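Local coordinates for putative capsid protein of prophage (Escherichia coli CFT073, PDB 3BQW) that is of unknown function but probably serves as the major capsid protein that assembles into the icosahedral head shell of the phage, at residues 28-32 / 136-141; 36-42 / 290-296; 45-50 / 80-84; 163-169 / 337-343. One frame throughout, in Å; residues are numbered along the deposited sequence.

Contact 1: residues 28-32 / 136-141; sequences SPLFT and VEWLAV
Glu137 lies against Pro29 and ends at the backbone of Phe31 and Thr32, and its path can be traced atom by atom. Glu137 CB starts beside the proline ring, 3.8 Å from Pro29 CB. CG continues along it, and the two side chains run past each other in opposite directions. A bend at chi2 (74°) then turns the carboxylate toward the other segment, bringing Glu137 CD within 3.3 Å of Pro29 CB. From there the oxygens divide the work. OE2 uses its syn lone pair to accept from Phe31 N at 2.9 Å, with an N-H...O angle of 157°. OE1 also uses its syn lone pair, for Thr32 N at 2.9 Å, and is met nearly end-on by Thr32 OG1, likewise 2.9 Å away. Because Pro29 occupies the N-cap position, these amides belong to the first turn of helix 30-35, so one buried carboxylate from the long helix 113-146 serves the start of a second helix. The positive end of that helix would be expected to stabilise the charge. In the HK97-like fold presumed for this family, a long helix of this sort forms the spine of the P domain, and helix 113-146 is consistent with that role. Tyr262 OH adds a weak hydrogen bond to OE2 and also presents its ring edge-to-face to Phe31. Apolar packing continues one turn along: Val141 CG2 sits over a face of the Phe31 ring, 3.7 Å from its centroid, a CH-pi contact offset toward the rim. Phe31 CB meets the Ala140 methyl, CB to CB, at 4.1 Å.

Contact 2: residues 36-42 / 290-296; sequences FPNVATF and KGLVAYG
Asn38 to Thr41 run beside Leu292 to Tyr295 as a parallel beta ladder, the segment axes diverging by 15°. In the mixed sheet of the domain, strand 292-295 lies between strand 38-41 and the antiparallel strand 327-338. The bonding alternates as parallel pairing requires. Asn38 and Ala40 direct both N and O across the ladder, while Val293 and Tyr295 answer with theirs. Val293 N gives to Asn38 O at 2.8 Å, and Ala40 N to Val293 O at 3.2 Å. Tyr295 N then reaches Ala40 O at 2.7 Å, with the donor nearly in line with the carbonyl (169°). The series starts with a weak bond, Asn38 N to Gly291 O at 3.3 Å. Some acceptors also receive C-H groups: Val293 O lies 3.4 Å from Val39 CA. The backbones of Leu292, Ala294 and Gly296 bond instead to strand 327-338, through Val338, Gln336 and Ala334, so successive residues are tied alternately to the two neighbours.

Side chains follow the same alternation. With Leu292 CG between its backbone N and carbonyl carbon (chi1 68°), CD1 is directed onto the Ala40 methyl, and Ala40 CB and Leu292 CD1 press to 3.5 Å on one face, tighter than usual for carbons. The other face carries Val39, whose CG1 reaches the Tyr295 ring at CD2 and CE2. At the far end, Phe42 N donates to Tyr295 O at 2.8 Å, and that same oxygen lies in the plane of the Phe42 ring, at its edge, 3.3 Å from CD2.

Contact 3: residues 45-50 / 80-84; sequences QNIMLD and STIKP
Ile47 and Ile82 form an antiparallel hydrogen-bonded pair, followed by the non-hydrogen-bonded pair Met48 and Thr81, the two segments running 152° apart end to end, with Ile47 N giving to Ile82 O at 2.8 Å, Ile82 N returning the bond to Ile47 O at 2.9 Å, and Leu49 N continuing the series to Ser80 O at 2.8 Å, already where the first segment turns into a 3-10 helix.

On the side of the two isoleucines, Leu49 CD1 touches Ile82 CG1 at 3.9 Å; Ile82 also packs on strands 61-67 and 159-162. On the reverse side, Met48 and Thr81 lie side by side and point the same way. The methionine, bent at chi2 (-53°), brings Met48 SD to 3.6 Å from Thr81 CG2. Polar groups finish both ends. Ser80 OG makes a weak bond to Asp50 OD1, 3.1 Å long. At the other end a water accepts from Gln45 NE2 at 3.2 Å and from Lys83 NZ at 2.8 Å, joining two long side chains that cross at a slant.

Between these short strands the chain makes the hairpin of strands 61-67 and 70-79, and the ladder is a minimal two-stranded antiparallel sheet at the neck of that excursion.

Contact 4: residues 163-169 / 337-343; sequences WKIPEKN and PVPADIR
Trp163 and Ile342 dominate this meeting of the loop between strands 159-162 and 170-172 with the end of strand 327-338 and the Asx turn at Asp341 that follows it. A CH-pi contact comes first: Pro339 CD stands 3.6 Å from the centroid of the six-membered ring of the Trp163 indole, only 9° from its normal, hence squarely over the face.

Apolar contacts extend from there. Ile342 lodges between Trp163 and Ile165, its CG1 3.8 Å from Ile165 CG1, and the isoleucine side chains cross at about a right angle. With Ile342 CG1 anti to its backbone N (chi1 -154°), CG2 is left to approach Trp163 O at 3.5 Å. Pro166 CD rests on the aliphatic part of Arg343, 3.9 Å from CG.

Water supplies the clear polar links across the interface. One molecule accepts from Trp163 NE1 at 2.8 Å and donates to Pro337 O, also at 2.8 Å, satisfying the indole N-H beside the strand end. A second joins Lys168 NZ to Arg343 O.

Ionic bonding lies within residues 337-343. Arg343 grips Asp341 side-on with NE and NH2, one to each carboxylate oxygen. Asp341 OD1 also takes Arg343 N, from above the carboxylate plane, which makes the Asx turn. Arg343 NE meets the syn lone pair of Asp341 OD1 at 2.9 Å, with a nearly straight N-H...O angle of 174°.

How the contacts relate
From the N terminus, the chain lays down the first segments of contacts 1, 2 and 3 in quick succession. Contact 3 closes first, at 80-84, and is nested inside the loops of contacts 1 and 2. The long helix then closes contact 1 at 136-141. Contact 4 opens afterwards at 163-169, in series with contacts 1 and 3, while contact 2 is still open; 290-296 closes contact 2, which therefore crosses both 1 and 4. Contact 4 ends last, at 337-343. Contacts 2 and 4 share the mixed sheet through neighbouring strands 292-295 and 327-338. Phe36 and Pro337 pack that sheet on the helix, and Ile47 joins the small outer ladder to it.

Contact 1: residues 28-32 / 136-141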
# COMPACT_ATOMS: atom_id res chain seq x y z
N SER A 28 3.19 3.93 6.72
CA SER A 28 2.68 3.44 5.45
C SER A 28 1.16 3.28 5.52
O SER A 28 0.58 3.21 6.61
CB SER A 28 3.29 2.08 5.11
OG SER A 28 4.67 2.20 4.90
N PRO A 29 0.50 3.22 4.37
CA PRO A 29 -0.94 3.03 4.34
C PRO A 29 -1.42 1.76 5.05
O PRO A 29 -0.62 0.88 5.42
CB PRO A 29 -1.23 2.99 2.85
CG PRO A 29 -0.17 3.72 2.25
CD PRO A 29 1.03 3.41 3.02
N LEU A 30 -2.73 1.67 5.24
CA LEU A 30 -3.32 0.70 6.14
C LEU A 30 -3.07 -0.79 5.81
O LEU A 30 -2.66 -1.54 6.67
CB LEU A 30 -4.83 0.94 6.25
CG LEU A 30 -5.59 0.06 7.27
CD1 LEU A 30 -5.19 0.41 8.66
CD2 LEU A 30 -7.11 0.15 7.05
N PHE A 31 -3.38 -1.22 4.59
CA PHE A 31 -3.22 -2.64 4.22
C PHE A 31 -1.75 -3.06 4.31
O PHE A 31 -1.44 -4.14 4.83
CB PHE A 31 -3.80 -2.92 2.85
CG PHE A 31 -5.29 -3.09 2.85
CD1 PHE A 31 -6.14 -2.00 3.08
CD2 PHE A 31 -5.86 -4.35 2.66
CE1 PHE A 31 -7.54 -2.16 3.08
CE2 PHE A 31 -7.27 -4.51 2.67
CZ PHE A 31 -8.10 -3.41 2.87
N THR A 32 -0.86 -2.17 3.86
CA THR A 32 0.56 -2.40 4.01
C THR A 32 0.94 -2.59 5.49
O THR A 32 1.63 -3.57 5.86
CB THR A 32 1.35 -1.26 3.42
OG1 THR A 32 0.99 -1.11 2.03
CG2 THR A 32 2.86 -1.54 3.57
N VAL A 136 2.49 0.51 -3.71
CA VAL A 136 2.55 -0.65 -2.85
C VAL A 136 1.19 -0.96 -2.21
O VAL A 136 0.81 -2.13 -2.12
CB VAL A 136 3.65 -0.50 -1.78
CG1 VAL A 136 3.58 -1.62 -0.76
CG2 VAL A 136 5.02 -0.50 -2.42
N GLU A 137 0.46 0.07 -1.78
CA GLU A 137 -0.85 -0.13 -1.12
C GLU A 137 -1.86 -0.63 -2.11
O GLU A 137 -2.70 -1.47 -1.75
CB GLU A 137 -1.35 1.17 -0.47
CG GLU A 137 -2.73 1.13 0.21
CD GLU A 137 -2.75 0.37 1.53
OE1 GLU A 137 -1.74 -0.26 1.88
OE2 GLU A 137 -3.81 0.37 2.21
N TRP A 138 -1.80 -0.11 -3.33
CA TRP A 138 -2.64 -0.55 -4.43
C TRP A 138 -2.41 -2.04 -4.68
O TRP A 138 -3.34 -2.81 -4.76
CB TRP A 138 -2.34 0.26 -5.69
CG TRP A 138 -3.11 -0.13 -6.88
CD1 TRP A 138 -4.46 0.06 -7.08
CD2 TRP A 138 -2.61 -0.76 -8.07
NE1 TRP A 138 -4.82 -0.44 -8.31
CE2 TRP A 138 -3.70 -0.94 -8.93
CE3 TRP A 138 -1.34 -1.21 -8.47
CZ2 TRP A 138 -3.57 -1.54 -10.21
CZ3 TRP A 138 -1.19 -1.79 -9.73
CH2 TRP A 138 -2.31 -1.97 -10.58
N LEU A 139 -1.14 -2.43 -4.78
CA LEU A 139 -0.77 -3.81 -4.93
C LEU A 139 -1.25 -4.64 -3.73
O LEU A 139 -1.74 -5.72 -3.92
CB LEU A 139 0.75 -3.94 -5.11
CG LEU A 139 1.30 -3.52 -6.48
CD1 LEU A 139 2.84 -3.51 -6.47
CD2 LEU A 139 0.76 -4.39 -7.57
N ALA A 140 -1.10 -4.14 -2.51
CA ALA A 140 -1.54 -4.83 -1.28
C ALA A 140 -3.06 -5.09 -1.24
O ALA A 140 -3.51 -6.22 -0.98
CB ALA A 140 -1.10 -4.03 -0.04
N VAL A 141 -3.84 -4.05 -1.51
CA VAL A 141 -5.28 -4.17 -1.49
C VAL A 141 -5.75 -5.10 -2.60
O VAL A 141 -6.63 -5.92 -2.39
CB VAL A 141 -6.00 -2.80 -1.61
CG1 VAL A 141 -7.52 -3.02 -1.67
CG2 VAL A 141 -5.63 -1.89 -0.44

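Contact 2: residues 36-42 / 290-296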
# COMPACT_ATOMS: atom_id res chain seq x y z
N PHE A 36 1.22 -6.41 5.45
CA PHE A 36 2.52 -6.50 4.78
C PHE A 36 3.56 -5.61 5.46
O PHE A 36 4.29 -4.88 4.77
CB PHE A 36 2.39 -6.09 3.31
CG PHE A 36 1.34 -6.83 2.55
CD1 PHE A 36 1.64 -7.97 1.84
CD2 PHE A 36 0.02 -6.36 2.54
CE1 PHE A 36 0.65 -8.65 1.14
CE2 PHE A 36 -0.97 -7.03 1.87
CZ PHE A 36 -0.66 -8.18 1.16
N PRO A 37 3.62 -5.65 6.81
CA PRO A 37 4.42 -4.67 7.54
C PRO A 37 5.93 -4.90 7.54
O PRO A 37 6.70 -3.96 7.78
CB PRO A 37 3.89 -4.80 8.98
CG PRO A 37 3.51 -6.22 9.08
CD PRO A 37 2.96 -6.59 7.72
N ASN A 38 6.35 -6.15 7.32
CA ASN A 38 7.76 -6.48 7.27
C ASN A 38 8.40 -6.09 5.94
O ASN A 38 7.70 -5.71 4.96
CB ASN A 38 7.95 -7.97 7.54
CG ASN A 38 7.38 -8.39 8.89
OD1 ASN A 38 6.58 -9.31 9.00
ND2 ASN A 38 7.75 -7.66 9.90
N VAL A 39 9.72 -6.17 5.92
CA VAL A 39 10.51 -5.76 4.78
C VAL A 39 11.61 -6.77 4.55
O VAL A 39 12.16 -7.37 5.50
CB VAL A 39 11.10 -4.33 4.96
CG1 VAL A 39 12.23 -4.05 3.92
CG2 VAL A 39 9.98 -3.26 4.89
N ALA A 40 11.89 -7.00 3.27
CA ALA A 40 13.06 -7.72 2.86
C ALA A 40 13.61 -7.01 1.64
O ALA A 40 12.88 -6.75 0.68
CB ALA A 40 12.73 -9.21 2.56
N THR A 41 14.91 -6.69 1.69
CA THR A 41 15.58 -6.07 0.56
C THR A 41 16.50 -7.11 -0.07
O THR A 41 17.25 -7.80 0.65
CB THR A 41 16.38 -4.81 0.97
OG1 THR A 41 17.28 -5.12 2.03
CG2 THR A 41 15.44 -3.69 1.42
N PHE A 42 16.44 -7.25 -1.39
CA PHE A 42 17.23 -8.23 -2.10
C PHE A 42 18.42 -7.58 -2.79
O PHE A 42 18.37 -6.41 -3.17
CB PHE A 42 16.34 -9.02 -3.09
CG PHE A 42 15.34 -9.90 -2.41
CD1 PHE A 42 15.56 -11.26 -2.30
CD2 PHE A 42 14.21 -9.36 -1.80
CE1 PHE A 42 14.65 -12.08 -1.63
CE2 PHE A 42 13.31 -10.16 -1.12
CZ PHE A 42 13.53 -11.52 -1.04
N LYS A 290 0.81 -11.56 8.93
CA LYS A 290 1.69 -10.49 8.45
C LYS A 290 2.72 -11.02 7.49
O LYS A 290 3.53 -11.83 7.87
CB LYS A 290 2.46 -9.81 9.58
CG LYS A 290 1.60 -9.18 10.67
CD LYS A 290 2.41 -9.25 11.93
CE LYS A 290 1.82 -8.43 13.02
NZ LYS A 290 2.29 -8.95 14.33
N GLY A 291 2.67 -10.52 6.27
CA GLY A 291 3.69 -10.77 5.26
C GLY A 291 4.61 -9.58 5.14
O GLY A 291 4.93 -8.93 6.13
N LEU A 292 5.06 -9.29 3.93
CA LEU A 292 6.11 -8.28 3.76
C LEU A 292 5.98 -7.52 2.48
O LEU A 292 5.18 -7.85 1.61
CB LEU A 292 7.51 -8.93 3.84
CG LEU A 292 7.88 -9.86 2.67
CD1 LEU A 292 9.34 -9.90 2.42
CD2 LEU A 292 7.35 -11.24 2.94
N VAL A 293 6.75 -6.44 2.38
CA VAL A 293 7.02 -5.80 1.10
C VAL A 293 8.45 -6.18 0.80
O VAL A 293 9.37 -5.91 1.57
CB VAL A 293 6.77 -4.25 1.07
CG1 VAL A 293 7.06 -3.68 -0.33
CG2 VAL A 293 5.32 -3.94 1.45
N ALA A 294 8.62 -6.88 -0.32
CA ALA A 294 9.91 -7.32 -0.79
C ALA A 294 10.41 -6.28 -1.77
O ALA A 294 9.66 -5.79 -2.62
CB ALA A 294 9.81 -8.70 -1.46
N TYR A 295 11.69 -5.95 -1.66
CA TYR A 295 12.31 -4.96 -2.56
C TYR A 295 13.40 -5.62 -3.40
O TYR A 295 14.33 -6.23 -2.86
CB TYR A 295 12.89 -3.80 -1.75
CG TYR A 295 11.82 -2.97 -1.08
CD1 TYR A 295 11.39 -1.77 -1.64
CD2 TYR A 295 11.22 -3.40 0.12
CE1 TYR A 295 10.37 -1.01 -1.01
CE2 TYR A 295 10.25 -2.65 0.74
CZ TYR A 295 9.82 -1.45 0.17
OH TYR A 295 8.83 -0.72 0.79
N GLY A 296 13.28 -5.52 -4.72
CA GLY A 296 14.33 -5.98 -5.59
C GLY A 296 15.47 -5.00 -5.51
O GLY A 296 15.29 -3.88 -5.04

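Contact 3: residues 45-50 / 80-84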
# COMPACT_ATOMS: atom_id res chain seq x y z
N GLN A 45 18.12 -8.38 -8.61
CA GLN A 45 17.10 -7.60 -9.28
C GLN A 45 15.74 -8.18 -8.99
O GLN A 45 14.81 -7.44 -8.68
CB GLN A 45 17.32 -7.62 -10.78
CG GLN A 45 16.31 -6.83 -11.55
CD GLN A 45 16.55 -6.91 -13.05
OE1 GLN A 45 17.29 -7.78 -13.52
NE2 GLN A 45 15.93 -6.01 -13.81
N ASN A 46 15.64 -9.50 -9.12
CA ASN A 46 14.42 -10.21 -8.83
C ASN A 46 14.34 -10.64 -7.40
O ASN A 46 15.34 -10.92 -6.75
CB ASN A 46 14.28 -11.43 -9.74
CG ASN A 46 14.24 -11.06 -11.19
OD1 ASN A 46 14.80 -11.74 -12.04
ND2 ASN A 46 13.61 -9.95 -11.47
N ILE A 47 13.10 -10.70 -6.92
CA ILE A 47 12.78 -11.20 -5.60
C ILE A 47 12.87 -12.72 -5.65
O ILE A 47 12.19 -13.37 -6.45
CB ILE A 47 11.35 -10.79 -5.15
CG1 ILE A 47 11.15 -9.27 -5.17
CG2 ILE A 47 11.03 -11.37 -3.76
CD1 ILE A 47 12.23 -8.54 -4.48
N MET A 48 13.70 -13.27 -4.77
CA MET A 48 13.90 -14.69 -4.66
C MET A 48 13.25 -15.24 -3.38
O MET A 48 13.88 -15.27 -2.32
CB MET A 48 15.40 -14.98 -4.68
CG MET A 48 16.12 -14.43 -5.93
SD MET A 48 15.40 -14.92 -7.52
CE MET A 48 16.89 -14.96 -8.50
N LEU A 49 12.00 -15.68 -3.49
CA LEU A 49 11.16 -15.92 -2.32
C LEU A 49 11.61 -17.13 -1.50
O LEU A 49 11.44 -17.16 -0.29
CB LEU A 49 9.70 -16.11 -2.73
CG LEU A 49 8.92 -14.92 -3.29
CD1 LEU A 49 7.46 -15.33 -3.65
CD2 LEU A 49 8.94 -13.72 -2.33
N ASP A 50 12.18 -18.10 -2.20
CA ASP A 50 12.80 -19.31 -1.65
C ASP A 50 13.96 -19.04 -0.69
O ASP A 50 14.37 -19.94 0.04
CB ASP A 50 13.32 -20.17 -2.82
CG ASP A 50 14.23 -19.36 -3.78
OD1 ASP A 50 13.76 -18.36 -4.37
OD2 ASP A 50 15.44 -19.70 -3.92
N SER A 80 9.20 -19.14 -7.63
CA SER A 80 9.64 -18.40 -6.45
C SER A 80 10.47 -17.17 -6.84
O SER A 80 10.85 -16.37 -5.98
CB SER A 80 10.42 -19.32 -5.52
OG SER A 80 11.61 -19.78 -6.14
N THR A 81 10.73 -17.00 -8.13
CA THR A 81 11.37 -15.82 -8.66
C THR A 81 10.30 -14.86 -9.18
O THR A 81 9.56 -15.19 -10.11
CB THR A 81 12.33 -16.19 -9.80
OG1 THR A 81 13.23 -17.18 -9.31
CG2 THR A 81 13.13 -14.98 -10.29
N ILE A 82 10.23 -13.68 -8.56
CA ILE A 82 9.26 -12.64 -8.89
C ILE A 82 10.01 -11.40 -9.39
O ILE A 82 10.92 -10.92 -8.74
CB ILE A 82 8.42 -12.23 -7.65
CG1 ILE A 82 7.73 -13.45 -7.02
CG2 ILE A 82 7.42 -11.11 -8.01
CD1 ILE A 82 6.62 -14.04 -7.80
N LYS A 83 9.61 -10.89 -10.55
CA LYS A 83 10.19 -9.66 -11.09
C LYS A 83 9.35 -8.47 -10.60
O LYS A 83 8.19 -8.36 -10.93
CB LYS A 83 10.26 -9.74 -12.62
CG LYS A 83 10.89 -8.50 -13.33
CD LYS A 83 12.42 -8.27 -13.11
CE LYS A 83 12.81 -6.77 -13.17
NZ LYS A 83 11.92 -5.77 -12.38
N PRO A 84 9.91 -7.61 -9.74
CA PRO A 84 9.12 -6.47 -9.27
C PRO A 84 8.95 -5.35 -10.32
O PRO A 84 9.73 -5.24 -11.24
CB PRO A 84 9.92 -5.98 -8.08
CG PRO A 84 11.34 -6.31 -8.44
CD PRO A 84 11.25 -7.65 -9.11
O HOH W 1 14.19 -4.29 -11.78

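Contact 4: residues 163-169 / 337-343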
# COMPACT_ATOMS: atom_id res chain seq x y z
N TRP A 163 -1.70 -15.10 -6.47
CA TRP A 163 -1.48 -15.78 -5.18
C TRP A 163 -2.52 -16.89 -4.95
O TRP A 163 -2.43 -17.61 -3.96
CB TRP A 163 -1.55 -14.78 -4.05
CG TRP A 163 -0.54 -13.64 -4.19
CD1 TRP A 163 -0.82 -12.33 -4.49
CD2 TRP A 163 0.89 -13.73 -4.07
NE1 TRP A 163 0.35 -11.60 -4.55
CE2 TRP A 163 1.41 -12.43 -4.29
CE3 TRP A 163 1.78 -14.79 -3.80
CZ2 TRP A 163 2.78 -12.15 -4.23
CZ3 TRP A 163 3.13 -14.51 -3.75
CH2 TRP A 163 3.62 -13.20 -3.97
N LYS A 164 -3.48 -17.01 -5.87
CA LYS A 164 -4.48 -18.08 -5.92
C LYS A 164 -5.32 -18.07 -4.64
O LYS A 164 -5.32 -19.03 -3.87
CB LYS A 164 -3.84 -19.48 -6.14
CG LYS A 164 -3.01 -19.67 -7.44
CD LYS A 164 -3.75 -20.35 -8.60
CE LYS A 164 -2.79 -21.09 -9.57
NZ LYS A 164 -3.34 -21.24 -10.98
N ILE A 165 -6.03 -16.97 -4.41
CA ILE A 165 -6.93 -16.93 -3.27
C ILE A 165 -8.11 -17.88 -3.60
O ILE A 165 -8.58 -17.91 -4.74
CB ILE A 165 -7.36 -15.48 -2.92
CG1 ILE A 165 -7.82 -15.41 -1.45
CG2 ILE A 165 -8.41 -14.94 -3.88
CD1 ILE A 165 -8.31 -14.04 -1.00
N PRO A 166 -8.55 -18.71 -2.65
CA PRO A 166 -9.73 -19.52 -2.97
C PRO A 166 -10.93 -18.67 -3.41
O PRO A 166 -11.12 -17.58 -2.88
CB PRO A 166 -10.00 -20.28 -1.66
CG PRO A 166 -8.67 -20.33 -0.99
CD PRO A 166 -8.06 -18.99 -1.29
N GLU A 167 -11.68 -19.16 -4.38
CA GLU A 167 -12.86 -18.48 -4.91
C GLU A 167 -13.94 -18.21 -3.87
O GLU A 167 -14.59 -17.18 -3.91
CB GLU A 167 -13.47 -19.30 -6.06
CG GLU A 167 -12.62 -19.31 -7.32
CD GLU A 167 -13.35 -19.86 -8.56
OE1 GLU A 167 -14.28 -20.71 -8.43
OE2 GLU A 167 -12.97 -19.43 -9.68
N LYS A 168 -14.14 -19.16 -2.96
CA LYS A 168 -15.09 -18.99 -1.86
C LYS A 168 -14.73 -17.81 -0.94
O LYS A 168 -15.55 -17.38 -0.13
CB LYS A 168 -15.12 -20.27 -1.02
CG LYS A 168 -13.86 -20.43 -0.11
CD LYS A 168 -13.80 -21.81 0.56
CE LYS A 168 -12.62 -21.91 1.48
NZ LYS A 168 -12.72 -20.90 2.57
N ASN A 169 -13.49 -17.32 -1.03
CA ASN A 169 -13.03 -16.18 -0.19
C ASN A 169 -13.44 -14.82 -0.74
O ASN A 169 -13.28 -13.81 -0.07
CB ASN A 169 -11.51 -16.21 -0.01
CG ASN A 169 -11.07 -17.25 0.98
OD1 ASN A 169 -10.23 -16.97 1.85
ND2 ASN A 169 -11.63 -18.44 0.88
N PRO A 337 4.52 -6.41 -2.55
CA PRO A 337 3.93 -7.07 -1.39
C PRO A 337 3.86 -8.59 -1.55
O PRO A 337 3.55 -9.10 -2.63
CB PRO A 337 2.52 -6.45 -1.30
CG PRO A 337 2.51 -5.33 -2.20
CD PRO A 337 3.60 -5.45 -3.17
N VAL A 338 4.21 -9.30 -0.49
CA VAL A 338 4.16 -10.74 -0.46
C VAL A 338 3.37 -11.12 0.79
O VAL A 338 3.80 -10.79 1.90
CB VAL A 338 5.57 -11.37 -0.40
CG1 VAL A 338 5.45 -12.88 -0.35
CG2 VAL A 338 6.40 -10.92 -1.62
N PRO A 339 2.25 -11.82 0.62
CA PRO A 339 1.40 -12.12 1.78
C PRO A 339 1.96 -13.27 2.58
O PRO A 339 2.76 -14.05 2.07
CB PRO A 339 0.07 -12.51 1.15
CG PRO A 339 0.45 -13.16 -0.15
CD PRO A 339 1.67 -12.37 -0.63
N ALA A 340 1.55 -13.35 3.84
CA ALA A 340 1.84 -14.51 4.65
C ALA A 340 0.93 -15.60 4.11
O ALA A 340 1.39 -16.42 3.34
CB ALA A 340 1.64 -14.24 6.14
N ASP A 341 -0.36 -15.59 4.45
CA ASP A 341 -1.31 -16.60 3.99
C ASP A 341 -2.56 -15.92 3.37
O ASP A 341 -3.39 -15.38 4.10
CB ASP A 341 -1.69 -17.52 5.15
CG ASP A 341 -2.53 -18.70 4.74
OD1 ASP A 341 -2.95 -18.81 3.58
OD2 ASP A 341 -2.77 -19.56 5.61
N ILE A 342 -2.67 -15.97 2.04
CA ILE A 342 -3.77 -15.32 1.31
C ILE A 342 -5.14 -15.93 1.65
O ILE A 342 -6.18 -15.30 1.47
CB ILE A 342 -3.52 -15.34 -0.25
CG1 ILE A 342 -4.24 -14.19 -0.96
CG2 ILE A 342 -3.83 -16.75 -0.87
CD1 ILE A 342 -3.58 -12.78 -0.73
N ARG A 343 -5.13 -17.15 2.16
CA ARG A 343 -6.38 -17.86 2.43
C ARG A 343 -7.13 -17.29 3.63
O ARG A 343 -8.27 -17.62 3.86
CB ARG A 343 -6.12 -19.36 2.61
CG ARG A 343 -5.40 -20.00 1.42
CD ARG A 343 -4.98 -21.41 1.75
NE ARG A 343 -4.00 -21.43 2.83
CZ ARG A 343 -3.55 -22.54 3.43
NH1 ARG A 343 -3.97 -23.74 3.06
NH2 ARG A 343 -2.65 -22.43 4.41
O HOH W 2 0.97 -8.97 -3.74
O HOH W 3 -9.68 -20.35 2.84